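PDB 3IEH: putative metallopeptidase from Shewanella baltica OS155, which binds zinc and probably acts as a metallocarboxypeptidase-like hydrolase of the M14 peptidase family. Local coordinates for residues Val42-Gly47 with Leu56-Ala61. Numbering follows the deposited sequence.
Sequences VEKNLG and LYQSPA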
loop_
_atom_site.group_PDB
_atom_site.type_symbol
_atom_site.label_atom_id
_atom_site.label_comp_id
_atom_site.label_asym_id
_atom_site.label_seq_id
_atom_site.Cartn_x
_atom_site.Cartn_y
_atom_site.Cartn_z
ATOM N N VAL A 42 -8.418 15.661 -4.000
ATOM C CA VAL A 42 -9.568 15.425 -4.865
ATOM C C VAL A 42 -9.829 13.933 -4.883
ATOM O O VAL A 42 -8.903 13.125 -4.957
ATOM C CB VAL A 42 -9.313 15.988 -6.306
ATOM C CG1 VAL A 42 -10.522 15.807 -7.171
ATOM C CG2 VAL A 42 -8.948 17.476 -6.240
ATOM N N GLU A 43 -11.097 13.572 -4.758
ATOM C CA GLU A 43 -11.520 12.189 -4.813
ATOM C C GLU A 43 -11.849 11.795 -6.236
ATOM O O GLU A 43 -12.541 12.522 -6.956
ATOM C CB GLU A 43 -12.754 11.952 -3.955
ATOM C CG GLU A 43 -13.302 10.534 -4.124
ATOM C CD GLU A 43 -14.213 10.075 -3.003
ATOM O OE1 GLU A 43 -14.368 10.801 -1.997
ATOM O OE2 GLU A 43 -14.771 8.966 -3.134
ATOM N N LYS A 44 -11.329 10.649 -6.653
ATOM C CA LYS A 44 -11.726 10.058 -7.924
ATOM C C LYS A 44 -12.214 8.647 -7.625
ATOM O O LYS A 44 -11.424 7.734 -7.414
ATOM C CB LYS A 44 -10.587 10.122 -8.941
ATOM C CG LYS A 44 -10.542 11.480 -9.685
ATOM C CD LYS A 44 -9.141 11.932 -10.030
ATOM C CE LYS A 44 -9.116 13.008 -11.108
ATOM N NZ LYS A 44 -9.352 12.424 -12.476
ATOM N N ASN A 45 -13.532 8.505 -7.536
ATOM C CA ASN A 45 -14.176 7.230 -7.283
ATOM C C ASN A 45 -13.951 6.300 -8.457
ATOM O O ASN A 45 -14.260 6.660 -9.585
ATOM C CB ASN A 45 -15.680 7.423 -7.105
ATOM C CG ASN A 45 -16.408 6.099 -6.829
ATOM O OD1 ASN A 45 -16.036 5.341 -5.926
ATOM N ND2 ASN A 45 -17.433 5.817 -7.613
ATOM N N LEU A 46 -13.413 5.113 -8.196
ATOM C CA LEU A 46 -13.168 4.120 -9.260
ATOM C C LEU A 46 -14.346 3.149 -9.393
ATOM O O LEU A 46 -14.539 2.519 -10.447
ATOM C CB LEU A 46 -11.859 3.364 -8.992
ATOM C CG LEU A 46 -10.625 4.239 -8.710
ATOM C CD1 LEU A 46 -9.376 3.409 -8.813
ATOM C CD2 LEU A 46 -10.549 5.425 -9.681
ATOM N N GLY A 47 -15.124 3.038 -8.323
ATOM C CA GLY A 47 -16.302 2.167 -8.271
ATOM C C GLY A 47 -16.665 1.782 -6.837
ATOM O O GLY A 47 -16.217 2.416 -5.864
ATOM N N LEU A 56 -9.553 6.776 -5.448
ATOM C CA LEU A 56 -8.207 7.272 -5.591
ATOM C C LEU A 56 -8.278 8.708 -5.146
ATOM O O LEU A 56 -9.118 9.437 -5.631
ATOM C CB LEU A 56 -7.747 7.226 -7.048
ATOM C CG LEU A 56 -6.329 7.748 -7.335
ATOM C CD1 LEU A 56 -5.269 6.691 -6.902
ATOM C CD2 LEU A 56 -6.131 8.109 -8.801
ATOM N N TYR A 57 -7.413 9.118 -4.222
ATOM C CA TYR A 57 -7.364 10.520 -3.807
ATOM C C TYR A 57 -6.118 11.177 -4.389
ATOM O O TYR A 57 -5.044 10.590 -4.395
ATOM C CB TYR A 57 -7.388 10.652 -2.287
ATOM C CG TYR A 57 -8.707 10.320 -1.678
ATOM C CD1 TYR A 57 -9.072 8.980 -1.455
ATOM C CD2 TYR A 57 -9.605 11.316 -1.326
ATOM C CE1 TYR A 57 -10.279 8.653 -0.882
ATOM C CE2 TYR A 57 -10.838 10.991 -0.757
ATOM C CZ TYR A 57 -11.157 9.659 -0.546
ATOM O OH TYR A 57 -12.357 9.322 0.013
ATOM N N GLN A 58 -6.257 12.401 -4.873
ATOM C CA GLN A 58 -5.143 13.065 -5.542
ATOM C C GLN A 58 -4.950 14.506 -5.085
ATOM O O GLN A 58 -5.892 15.219 -4.833
ATOM C CB GLN A 58 -5.318 13.022 -7.075
ATOM C CG GLN A 58 -5.299 11.638 -7.663
ATOM C CD GLN A 58 -5.177 11.612 -9.185
ATOM O OE1 GLN A 58 -6.117 11.948 -9.902
ATOM N NE2 GLN A 58 -4.029 11.155 -9.676
ATOM N N SER A 59 -3.706 14.923 -4.991
ATOM C CA SER A 59 -3.409 16.300 -4.681
ATOM C C SER A 59 -3.839 17.152 -5.891
ATOM O O SER A 59 -3.658 16.754 -7.031
ATOM C CB SER A 59 -1.919 16.450 -4.361
ATOM O OG SER A 59 -1.148 15.912 -5.410
ATOM N N PRO A 60 -4.426 18.316 -5.638
ATOM C CA PRO A 60 -4.931 19.137 -6.740
ATOM C C PRO A 60 -3.847 19.967 -7.479
ATOM O O PRO A 60 -2.884 20.431 -6.861
ATOM C CB PRO A 60 -5.914 20.067 -6.030
ATOM C CG PRO A 60 -5.250 20.303 -4.683
ATOM C CD PRO A 60 -4.537 19.003 -4.336
ATOM N N ALA A 61 -4.021 20.140 -8.789
ATOM C CA ALA A 61 -3.147 20.981 -9.606
ATOM C C ALA A 61 -1.716 20.430 -9.613
ATOM O O ALA A 61 -0.763 21.072 -9.168
ATOM C CB ALA A 61 -3.206 22.458 -9.149
#
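E43 and Y57 face each other as the non-hydrogen-bonded pair of an antiparallel beta hairpin, strands 42-49 and 52-58. The hairpin forms one border of the mixed sheet of this M14-type alpha/beta fold, away from the zinc site. V42 and Q58 pair on one side of E43-Y57, K44 and L56 on the other. Each of these two pairs closes a ring of two backbone bonds; V42 N to Q58 O is the straightest, at 2.7 Å and 173°. The E43 side chain runs alongside the Y57 ring, both pointing the same way. Its CB lies 3.8 Å from Y57 CE2. CG is anti to the backbone N (chi1 174°) and sits over a ring face. The extended chain then brings CD to 3.9 Å from Y57 CZ. At the tip, OE1 reaches 3.2 Å from Y57 OH, while OE2 is hydrogen-bonded to S55 OG. Carboxylate and ring planes are 45° apart. With an alanine in place of this tyrosine, CB and CG of E43 would probably lose the ring surface they lie against, leaving the side chain held chiefly by its bond to S55. K44 and Q58 share the sheet face that also carries L56, which packs on helix 155-162. Q58 NE2 is hydrogen-bonded to S104 OG on strand 102-106. The other end of that amide meets carbon: Q58 OE1 lies 3.4 Å from K44 CE.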